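Local coordinates for protein trehalose-6-phosphate phosphatase (Cryptococcus neoformans, PDB 5DX9) that belongs to the trehalose-phosphatase family of the HAD clan and holds a magnesium ion and a bound glycan in one shared pocket, at residues K156-L161 with K179-R184; D28-P33 with T273-P278; S164-A167 with P171-V174; E192-L197 with E217-A222. One frame throughout, in Å; residues are numbered along the deposited sequence.

Interaction 1. Residues K156-L161 with K179-R184; sequences KQALDL and KNLEVR. With G6P (6-O-phosphono-alpha-D-glucopyranose), chain B; GLC (alpha-D-glucopyranose), chain C.
Leu181 projects from strand 180-185 and lays its two methyls against Ala158 and Leu159 on helix 148-166. Its CD1 does most of the work, sitting 3.8 Å from CB of Ala158 and 3.7 Å from the backbone N of Leu159, while CD2 lies 4.1 Å from CD1 of Leu159. The two leucine side chains cross at about a right angle, a fit that lets one branch of Leu181 press on the helix backbone while the other meets the end of Leu159. With Leu181 CG set beside the backbone N and opposite the carbonyl carbon (chi1 -77°), both methyls are carried onto the helix. Leu159 also packs on Val174 and Val176 of the adjoining strand 172-177.

The other face of the same strand is polar. Asn180 donates ND2-H to O2 of alpha-D-glucopyranose at 2.6 Å, with an N-H...O angle of 149°. Glu182 is extended beyond CG and accepts a hydrogen bond from O4 of 6-O-phosphono-alpha-D-glucopyranose, the O4 to OE2 distance being 2.6 Å. The carboxylate is held further by Lys135, in a salt bridge through OE1, and by His89 through OE2.

The strand is thus a worked case of divided chemistry: between these two segments one face meets the helix by apolar packing, and directional hydrogen bonds from the other grip the sugars.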
# COMPACT_ATOMS: atom_id res chain seq x y z
N LYS A 156 -5.45 11.81 -21.09
CA LYS A 156 -6.47 10.98 -21.70
C LYS A 156 -5.98 10.34 -22.96
O LYS A 156 -6.33 9.23 -23.26
CB LYS A 156 -7.71 11.78 -22.01
CG LYS A 156 -8.54 12.10 -20.80
CD LYS A 156 -9.37 13.34 -21.03
CE LYS A 156 -10.31 13.62 -19.87
NZ LYS A 156 -9.64 14.37 -18.80
N GLN A 157 -5.17 11.07 -23.70
CA GLN A 157 -4.63 10.50 -24.93
C GLN A 157 -3.63 9.38 -24.64
O GLN A 157 -3.65 8.34 -25.29
CB GLN A 157 -3.95 11.58 -25.78
CG GLN A 157 -3.45 11.06 -27.12
CD GLN A 157 -2.73 12.12 -27.94
OE1 GLN A 157 -2.99 13.32 -27.79
NE2 GLN A 157 -1.83 11.69 -28.81
N ALA A 158 -2.76 9.61 -23.65
CA ALA A 158 -1.79 8.60 -23.25
C ALA A 158 -2.49 7.37 -22.68
O ALA A 158 -2.12 6.24 -22.98
CB ALA A 158 -0.81 9.17 -22.24
N LEU A 159 -3.51 7.62 -21.87
CA LEU A 159 -4.31 6.54 -21.30
C LEU A 159 -4.96 5.72 -22.40
O LEU A 159 -4.86 4.49 -22.40
CB LEU A 159 -5.39 7.11 -20.37
CG LEU A 159 -6.29 6.07 -19.69
CD1 LEU A 159 -5.45 5.11 -18.87
CD2 LEU A 159 -7.35 6.74 -18.82
N ASP A 160 -5.61 6.40 -23.34
CA ASP A 160 -6.27 5.74 -24.46
C ASP A 160 -5.28 4.92 -25.28
O ASP A 160 -5.61 3.82 -25.73
CB ASP A 160 -6.97 6.76 -25.35
CG ASP A 160 -8.19 7.37 -24.69
OD1 ASP A 160 -8.92 8.13 -25.36
OD2 ASP A 160 -8.42 7.08 -23.49
N LEU A 161 -4.08 5.44 -25.47
CA LEU A 161 -3.05 4.71 -26.21
C LEU A 161 -2.59 3.47 -25.45
O LEU A 161 -2.45 2.39 -26.02
CB LEU A 161 -1.85 5.60 -26.52
CG LEU A 161 -0.72 4.86 -27.24
CD1 LEU A 161 -1.12 4.56 -28.68
CD2 LEU A 161 0.60 5.62 -27.18
N LYS A 179 -3.19 12.88 -10.57
CA LYS A 179 -2.45 13.68 -11.52
C LYS A 179 -1.25 12.91 -12.06
O LYS A 179 -0.17 13.48 -12.26
CB LYS A 179 -1.99 14.99 -10.89
CG LYS A 179 -3.13 15.91 -10.44
CD LYS A 179 -3.99 16.35 -11.62
CE LYS A 179 -5.20 17.14 -11.16
NZ LYS A 179 -6.20 17.29 -12.26
N ASN A 180 -1.42 11.61 -12.28
CA ASN A 180 -0.38 10.81 -12.91
C ASN A 180 -0.96 9.61 -13.65
O ASN A 180 -2.11 9.23 -13.44
CB ASN A 180 0.66 10.35 -11.87
CG ASN A 180 0.21 9.14 -11.04
OD1 ASN A 180 -0.22 8.11 -11.57
ND2 ASN A 180 0.36 9.24 -9.73
N LEU A 181 -0.13 9.01 -14.50
CA LEU A 181 -0.38 7.68 -15.02
C LEU A 181 0.75 6.76 -14.58
O LEU A 181 1.91 7.17 -14.57
CB LEU A 181 -0.48 7.68 -16.55
CG LEU A 181 -1.77 8.20 -17.19
CD1 LEU A 181 -1.71 7.97 -18.70
CD2 LEU A 181 -2.99 7.53 -16.58
N GLU A 182 0.42 5.53 -14.22
CA GLU A 182 1.45 4.56 -13.85
C GLU A 182 1.16 3.19 -14.45
O GLU A 182 0.01 2.78 -14.56
CB GLU A 182 1.55 4.45 -12.33
CG GLU A 182 2.78 3.68 -11.86
CD GLU A 182 2.95 3.73 -10.35
OE1 GLU A 182 4.02 3.32 -9.86
OE2 GLU A 182 2.01 4.18 -9.66
N VAL A 183 2.22 2.50 -14.86
CA VAL A 183 2.08 1.15 -15.37
C VAL A 183 2.87 0.22 -14.47
O VAL A 183 4.03 0.48 -14.17
CB VAL A 183 2.57 1.01 -16.82
CG1 VAL A 183 2.34 -0.40 -17.32
CG2 VAL A 183 1.87 2.02 -17.71
N ARG A 184 2.22 -0.85 -14.02
CA ARG A 184 2.86 -1.83 -13.14
C ARG A 184 2.65 -3.22 -13.69
O ARG A 184 1.82 -3.43 -14.57
CB ARG A 184 2.29 -1.75 -11.72
CG ARG A 184 0.85 -2.23 -11.60
CD ARG A 184 0.51 -2.65 -10.18
NE ARG A 184 -0.93 -2.67 -9.94
CZ ARG A 184 -1.74 -3.67 -10.30
NH1 ARG A 184 -1.26 -4.74 -10.91
NH2 ARG A 184 -3.04 -3.58 -10.03
C1 G6P B . 3.79 9.35 -5.86
C2 G6P B . 5.01 8.75 -6.54
C3 G6P B . 4.63 7.89 -7.73
C4 G6P B . 3.71 6.77 -7.29
C5 G6P B . 2.58 7.18 -6.33
C6 G6P B . 2.26 6.07 -5.32
O1 G6P B . 3.14 10.34 -6.66
O2 G6P B . 5.88 9.81 -6.95
O3 G6P B . 5.79 7.28 -8.31
O4 G6P B . 3.20 6.22 -8.51
O5 G6P B . 2.86 8.32 -5.50
O6 G6P B . 2.59 6.47 -3.97
P G6P B . 1.83 5.83 -2.67
O1P G6P B . 2.76 5.78 -1.36
O2P G6P B . 0.65 6.67 -2.36
O3P G6P B . 1.37 4.35 -3.10
C1 GLC C . 2.11 11.02 -5.93
C2 GLC C . 1.29 11.91 -6.87
C3 GLC C . 2.11 13.11 -7.33
C4 GLC C . 2.71 13.86 -6.14
C5 GLC C . 3.48 12.91 -5.24
C6 GLC C . 3.93 13.58 -3.95
O2 GLC C . 0.86 11.13 -8.00
O3 GLC C . 1.26 14.00 -8.07
O4 GLC C . 3.56 14.90 -6.65
O5 GLC C . 2.67 11.79 -4.87
O6 GLC C . 2.83 14.24 -3.32

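Interaction 2. Residues D28-P33 with T273-P278; sequences DGTLTP and TTVGPP. With MG (magnesium ion), chain D; G6P (6-O-phosphono-alpha-D-glucopyranose), chain B; GLC (alpha-D-glucopyranose), chain C.
Val275 packs its isopropyl group on the carbonyl O of Gly29 and the hydroxyl of Thr30, with CG1 3.6 Å from Gly29 O and CG2 4.1 Å from Thr30 OG1. This is van der Waals packing between the end of a strand and a buried loop.

One residue before Gly29, the carbonyl O of Asp28 coordinates the magnesium ion at 2.2 Å. Oxygen O2P of 6-O-phosphono-alpha-D-glucopyranose lies 1.9 Å from the metal, and two waters, Asn26 and Asp212 complete six ligands. The backbone N of Asp28 also donates to O1P at 3.2 Å, with an angle of 157°, and its OD2 forms a salt bridge with Arg68. Asp28-Gly29-Thr30 matches the end of the first HAD sequence motif, DxDGT.

Thr30 acts from the second shell: with OG1 beside its own backbone N (chi1 -64°), the hydroxyl finds its polar partner in OD1 of Asn26, an atom that itself binds the magnesium ion.

In the sheet, strand 270-275 runs between strands 206-211 and 286-288, and helix 291-306 covers the contact, touching Val275 through Val294 and Leu31 through Val295.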
# COMPACT_ATOMS: atom_id res chain seq x y z
N ASP A 28 2.20 8.34 0.45
CA ASP A 28 1.72 9.58 -0.16
C ASP A 28 0.22 9.72 0.04
O ASP A 28 -0.54 8.78 -0.19
CB ASP A 28 2.07 9.63 -1.65
CG ASP A 28 3.56 9.57 -1.89
OD1 ASP A 28 4.26 10.52 -1.49
OD2 ASP A 28 4.03 8.57 -2.48
N GLY A 29 -0.21 10.90 0.48
CA GLY A 29 -1.62 11.18 0.71
C GLY A 29 -2.17 10.51 1.96
O GLY A 29 -3.31 10.75 2.35
N THR A 30 -1.36 9.67 2.59
CA THR A 30 -1.81 8.93 3.76
C THR A 30 -1.03 9.32 5.01
O THR A 30 -1.63 9.63 6.04
CB THR A 30 -1.69 7.42 3.54
OG1 THR A 30 -2.58 7.02 2.48
CG2 THR A 30 -2.07 6.67 4.81
N LEU A 31 0.29 9.28 4.92
CA LEU A 31 1.15 9.70 6.03
C LEU A 31 1.68 11.10 5.80
O LEU A 31 2.19 11.75 6.72
CB LEU A 31 2.30 8.72 6.22
CG LEU A 31 1.94 7.44 6.97
CD1 LEU A 31 3.17 6.56 7.16
CD2 LEU A 31 1.31 7.77 8.31
N THR A 32 1.56 11.58 4.57
CA THR A 32 2.06 12.89 4.20
C THR A 32 1.17 13.44 3.08
O THR A 32 0.64 12.68 2.28
CB THR A 32 3.53 12.83 3.74
OG1 THR A 32 4.09 14.15 3.69
CG2 THR A 32 3.65 12.17 2.37
N PRO A 33 1.00 14.77 3.05
CA PRO A 33 0.13 15.39 2.04
C PRO A 33 0.62 15.16 0.61
O PRO A 33 1.80 14.93 0.38
CB PRO A 33 0.19 16.88 2.40
CG PRO A 33 0.61 16.92 3.83
CD PRO A 33 1.53 15.75 4.01
N THR A 273 -8.96 1.83 6.80
CA THR A 273 -9.25 3.25 6.76
C THR A 273 -8.77 3.90 5.46
O THR A 273 -7.58 3.87 5.13
CB THR A 273 -8.59 3.98 7.96
OG1 THR A 273 -8.99 3.33 9.18
CG2 THR A 273 -9.02 5.43 8.00
N THR A 274 -9.71 4.48 4.72
CA THR A 274 -9.35 5.26 3.55
C THR A 274 -9.15 6.71 3.96
O THR A 274 -9.74 7.17 4.94
CB THR A 274 -10.42 5.19 2.45
OG1 THR A 274 -9.90 5.78 1.24
CG2 THR A 274 -11.69 5.92 2.87
N VAL A 275 -8.31 7.43 3.22
CA VAL A 275 -8.18 8.87 3.41
C VAL A 275 -9.00 9.59 2.34
O VAL A 275 -8.78 9.41 1.14
CB VAL A 275 -6.72 9.34 3.35
CG1 VAL A 275 -6.63 10.83 3.63
CG2 VAL A 275 -5.87 8.56 4.35
N GLY A 276 -9.96 10.39 2.80
CA GLY A 276 -10.89 11.08 1.92
C GLY A 276 -12.15 11.43 2.70
O GLY A 276 -12.20 11.22 3.91
N PRO A 277 -13.17 11.95 2.00
CA PRO A 277 -14.42 12.39 2.63
C PRO A 277 -15.38 11.24 2.92
O PRO A 277 -15.28 10.18 2.31
CB PRO A 277 -15.01 13.34 1.59
CG PRO A 277 -14.54 12.78 0.29
CD PRO A 277 -13.17 12.19 0.54
N PRO A 278 -16.31 11.46 3.86
CA PRO A 278 -17.34 10.49 4.26
C PRO A 278 -18.05 9.87 3.06
O PRO A 278 -18.38 8.69 3.07
CB PRO A 278 -18.31 11.34 5.09
CG PRO A 278 -17.46 12.43 5.65
CD PRO A 278 -16.43 12.73 4.60
MG MG D . -1.06 7.06 -1.53
C1 G6P B . 3.79 9.35 -5.86
C2 G6P B . 5.01 8.75 -6.54
C3 G6P B . 4.63 7.89 -7.73
C4 G6P B . 3.71 6.77 -7.29
C5 G6P B . 2.58 7.18 -6.33
C6 G6P B . 2.26 6.07 -5.32
O1 G6P B . 3.14 10.34 -6.66
O2 G6P B . 5.88 9.81 -6.95
O3 G6P B . 5.79 7.28 -8.31
O4 G6P B . 3.20 6.22 -8.51
O5 G6P B . 2.86 8.32 -5.50
O6 G6P B . 2.59 6.47 -3.97
P G6P B . 1.83 5.83 -2.67
O1P G6P B . 2.76 5.78 -1.36
O2P G6P B . 0.65 6.67 -2.36
O3P G6P B . 1.37 4.35 -3.10
C1 GLC C . 2.11 11.02 -5.93
C2 GLC C . 1.29 11.91 -6.87
C3 GLC C . 2.11 13.11 -7.33
C4 GLC C . 2.71 13.86 -6.14
C5 GLC C . 3.48 12.91 -5.24
C6 GLC C . 3.93 13.58 -3.95
O2 GLC C . 0.86 11.13 -8.00
O3 GLC C . 1.26 14.00 -8.07
O4 GLC C . 3.56 14.90 -6.65
O5 GLC C . 2.67 11.79 -4.87
O6 GLC C . 2.83 14.24 -3.32
O HOH W 1 -1.70 8.56 -2.84
O HOH W 2 -1.72 5.29 -2.34

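Interaction 3. Residues S164-A167 with P171-V174; sequences SSLA and PIEV
A short connection from helix 148-166 to strand 172-177 is sealed by Ile172 packing on Leu166 and Ala167. The tip of the isoleucine carries the contact: CD1 lies 3.9 Å from CA of Ala167 and 4.1 Å from CG of Leu166. Behind it, CG1 of Ile172 is 4.0 Å from the same Ala167 CA, so the ethyl arm lies against that CA more than against the alanine methyl, whose CB stays 4.5 Å from CD1.

That arm reaches Ala167 because CG1 stands between the backbone N and the carbonyl carbon (chi1 68°) and the chain then runs on straight to CD1. The side chains of Leu166 and Ile172 cross at about a right angle, which brings CD1 to the branch point of the leucine. A wider pi-type turn spans 164-166 here. Leu166 also packs on Val116 and Ile119 of helix 112-125, whereas Ile172 touches Trp112 of that helix and Val183 of strand 180-185.

A strand folding back against the helix that precedes it, with apolar residues of both filling the corner, is typical of two-layer alpha/beta architecture, here a helical layer against a four-stranded antiparallel sheet.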
# COMPACT_ATOMS: atom_id res chain seq x y z
N SER A 164 -5.64 0.90 -25.33
CA SER A 164 -6.09 0.35 -26.60
C SER A 164 -5.05 -0.53 -27.30
O SER A 164 -5.40 -1.54 -27.90
CB SER A 164 -6.52 1.48 -27.55
OG SER A 164 -5.41 2.25 -27.98
N SER A 165 -3.78 -0.15 -27.21
CA SER A 165 -2.76 -0.81 -28.02
C SER A 165 -1.72 -1.61 -27.23
O SER A 165 -1.02 -2.44 -27.80
CB SER A 165 -2.03 0.22 -28.89
OG SER A 165 -1.05 0.92 -28.15
N LEU A 166 -1.62 -1.37 -25.92
CA LEU A 166 -0.55 -2.01 -25.16
C LEU A 166 -1.05 -2.96 -24.08
O LEU A 166 -0.57 -4.09 -23.98
CB LEU A 166 0.35 -0.94 -24.53
CG LEU A 166 1.64 -1.48 -23.92
CD1 LEU A 166 2.28 -2.49 -24.85
CD2 LEU A 166 2.61 -0.34 -23.62
N ALA A 167 -2.00 -2.50 -23.27
CA ALA A 167 -2.51 -3.29 -22.15
C ALA A 167 -3.00 -4.69 -22.57
O ALA A 167 -2.59 -5.68 -21.98
CB ALA A 167 -3.64 -2.54 -21.45
N PRO A 171 1.38 -8.14 -19.87
CA PRO A 171 1.04 -8.44 -18.48
C PRO A 171 1.21 -7.22 -17.58
O PRO A 171 2.01 -7.24 -16.65
CB PRO A 171 2.04 -9.53 -18.10
CG PRO A 171 3.22 -9.24 -18.95
CD PRO A 171 2.67 -8.75 -20.26
N ILE A 172 0.46 -6.16 -17.88
CA ILE A 172 0.56 -4.91 -17.14
C ILE A 172 -0.79 -4.45 -16.62
O ILE A 172 -1.84 -4.89 -17.11
CB ILE A 172 1.14 -3.78 -18.02
CG1 ILE A 172 0.13 -3.40 -19.11
CG2 ILE A 172 2.48 -4.18 -18.61
CD1 ILE A 172 0.62 -2.33 -20.07
N GLU A 173 -0.77 -3.57 -15.63
CA GLU A 173 -1.96 -2.84 -15.24
C GLU A 173 -1.68 -1.36 -15.36
O GLU A 173 -0.61 -0.88 -14.96
CB GLU A 173 -2.40 -3.19 -13.81
CG GLU A 173 -3.76 -2.61 -13.43
CD GLU A 173 -4.87 -3.05 -14.36
OE1 GLU A 173 -5.01 -4.28 -14.59
OE2 GLU A 173 -5.61 -2.19 -14.88
N VAL A 174 -2.62 -0.62 -15.93
CA VAL A 174 -2.47 0.81 -16.12
C VAL A 174 -3.23 1.55 -15.04
O VAL A 174 -4.46 1.45 -14.95
CB VAL A 174 -2.96 1.25 -17.50
CG1 VAL A 174 -2.89 2.77 -17.62
CG2 VAL A 174 -2.12 0.58 -18.58

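Interaction 4. Residues E192-L197 with E217-A222; sequences EIVRRL and EDMFRA
Val194 and Met219, the latter present as selenomethionine, meet with their side chains crossing at about a right angle. The single methyl CG2 of Val194 presses on the selenomethionine chain, 3.8 Å from CG and 3.9 Å from SE of Met219. The chain of Met219 starts beside its backbone N (chi1 -60°), passes that methyl and then bends at the CG-SE bond, so the valine touches the middle of the chain and its terminal methyl leads away.

Next to Val194, Arg195 meets Ala222, about one turn on from Met219, in a different kind of contact. The guanidinium presents its edge, with CB of Ala222 lying in its plane 3.6 Å from NH1, while CG of Arg195 is 3.7 Å from the same CB. The arginine curls round the small methyl because its chain bends at chi2 and chi3 (-136° and -81°). Its other terminal nitrogen, NH2, is paired with Glu192 of the same helix in a salt bridge whose modelled length is doubtfully short. On the partner helix, Arg221 NH2 is bridged to Asp218 OD1 at 2.6 Å, a pairing within that helix.

Helices 190-200 and 217-225 lie side by side on the large sheet: Val194 reaches Ile65 of strand 60-65 and Leu24 of strand 21-25, and Met219 shares Ile65 beneath them.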
# COMPACT_ATOMS: atom_id res chain seq x y z
N GLU A 192 -1.83 -8.09 -2.43
CA GLU A 192 -1.11 -9.35 -2.28
C GLU A 192 -0.07 -9.26 -1.17
O GLU A 192 0.22 -10.24 -0.51
CB GLU A 192 -0.44 -9.74 -3.60
CG GLU A 192 -1.41 -10.23 -4.66
CD GLU A 192 -2.17 -11.47 -4.21
OE1 GLU A 192 -1.67 -12.17 -3.30
OE2 GLU A 192 -3.26 -11.72 -4.76
N ILE A 193 0.48 -8.06 -0.98
CA ILE A 193 1.45 -7.84 0.08
C ILE A 193 0.79 -7.98 1.45
O ILE A 193 1.32 -8.63 2.35
CB ILE A 193 2.09 -6.45 -0.02
CG1 ILE A 193 2.84 -6.31 -1.35
CG2 ILE A 193 3.02 -6.20 1.15
CD1 ILE A 193 3.86 -7.40 -1.60
N VAL A 194 -0.39 -7.38 1.58
CA VAL A 194 -1.17 -7.47 2.81
C VAL A 194 -1.46 -8.92 3.16
O VAL A 194 -1.40 -9.31 4.32
CB VAL A 194 -2.50 -6.70 2.69
CG1 VAL A 194 -3.37 -6.95 3.91
CG2 VAL A 194 -2.24 -5.21 2.49
N ARG A 195 -1.76 -9.72 2.14
CA ARG A 195 -2.10 -11.12 2.34
C ARG A 195 -0.86 -11.93 2.73
O ARG A 195 -0.93 -12.79 3.60
CB ARG A 195 -2.74 -11.70 1.08
CG ARG A 195 -3.99 -10.95 0.66
CD ARG A 195 -5.09 -11.90 0.26
NE ARG A 195 -4.94 -12.38 -1.11
CZ ARG A 195 -5.38 -11.72 -2.18
NH1 ARG A 195 -6.00 -10.55 -2.03
NH2 ARG A 195 -5.21 -12.22 -3.39
N ARG A 196 0.26 -11.64 2.07
CA ARG A 196 1.54 -12.21 2.47
C ARG A 196 1.81 -11.94 3.94
O ARG A 196 2.20 -12.83 4.69
CB ARG A 196 2.67 -11.65 1.61
CG ARG A 196 4.06 -11.96 2.15
CD ARG A 196 5.08 -10.96 1.63
NE ARG A 196 6.39 -11.17 2.23
CZ ARG A 196 7.37 -11.84 1.64
NH1 ARG A 196 7.19 -12.37 0.44
NH2 ARG A 196 8.54 -11.99 2.26
N LEU A 197 1.59 -10.69 4.35
CA LEU A 197 1.82 -10.30 5.74
C LEU A 197 0.88 -11.00 6.71
O LEU A 197 1.28 -11.36 7.81
CB LEU A 197 1.69 -8.78 5.89
CG LEU A 197 2.70 -7.95 5.10
CD1 LEU A 197 2.75 -6.53 5.62
CD2 LEU A 197 4.07 -8.60 5.16
N GLU A 217 -7.37 0.35 -2.53
CA GLU A 217 -8.58 -0.45 -2.41
C GLU A 217 -8.25 -1.94 -2.49
O GLU A 217 -9.00 -2.78 -2.01
CB GLU A 217 -9.60 -0.06 -3.49
CG GLU A 217 -10.10 1.38 -3.39
CD GLU A 217 -10.95 1.62 -2.16
OE1 GLU A 217 -11.71 0.71 -1.78
OE2 GLU A 217 -10.86 2.72 -1.56
N ASP A 218 -7.12 -2.26 -3.12
CA ASP A 218 -6.66 -3.65 -3.17
C ASP A 218 -6.38 -4.16 -1.76
O ASP A 218 -6.69 -5.30 -1.43
CB ASP A 218 -5.40 -3.79 -4.03
CG ASP A 218 -5.69 -3.71 -5.52
OD1 ASP A 218 -6.81 -4.06 -5.94
OD2 ASP A 218 -4.78 -3.29 -6.27
N MSE A 219 -5.80 -3.29 -0.94
CA MSE A 219 -5.56 -3.59 0.46
C MSE A 219 -6.87 -3.80 1.21
O MSE A 219 -7.02 -4.76 1.97
CB MSE A 219 -4.76 -2.47 1.12
CG MSE A 219 -3.40 -2.24 0.48
SE MSE A 219 -2.16 -1.36 1.69
CE MSE A 219 -3.02 0.39 1.82
N PHE A 220 -7.82 -2.89 1.00
CA PHE A 220 -9.11 -2.96 1.69
C PHE A 220 -9.86 -4.23 1.31
O PHE A 220 -10.48 -4.87 2.17
CB PHE A 220 -9.95 -1.73 1.37
CG PHE A 220 -9.27 -0.43 1.70
CD1 PHE A 220 -8.28 -0.37 2.67
CD2 PHE A 220 -9.62 0.74 1.04
CE1 PHE A 220 -7.65 0.82 2.97
CE2 PHE A 220 -8.99 1.94 1.34
CZ PHE A 220 -8.01 1.98 2.30
N ARG A 221 -9.80 -4.60 0.03
CA ARG A 221 -10.47 -5.81 -0.44
C ARG A 221 -9.87 -7.06 0.18
O ARG A 221 -10.59 -7.96 0.60
CB ARG A 221 -10.41 -5.91 -1.96
CG ARG A 221 -11.05 -7.19 -2.51
CD ARG A 221 -11.43 -7.06 -3.97
NE ARG A 221 -10.29 -6.70 -4.79
CZ ARG A 221 -10.18 -5.56 -5.47
NH1 ARG A 221 -11.16 -4.67 -5.45
NH2 ARG A 221 -9.09 -5.32 -6.18
N ALA A 222 -8.54 -7.11 0.24
CA ALA A 222 -7.86 -8.26 0.82
C ALA A 222 -8.23 -8.41 2.29
O ALA A 222 -8.33 -9.53 2.80
CB ALA A 222 -6.35 -8.12 0.65

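How the interactions relate
Interactions 1, 3 and 4 lie inside the long loop that interaction 2 closes, with interaction 3 nested within interaction 1. Interactions 1 and 3, centres about 10 Å apart, share helix 148-166 and the antiparallel sheet, where Arg184 O probably bonds to Glu173 N. Interactions 2 and 4 lie at the large mixed sheet, the first through strand 270-275, the second through two helices packed on it; their centres are about 17 Å apart, and Phe220 packs on Thr273 and Thr274. Interactions 1 and 2, centres about 22 Å apart, both touch the two sugar groups, so the pocket lies between the antiparallel sheet and the loop after strand 21-25 of the mixed sheet, consistent with a HAD core and cap.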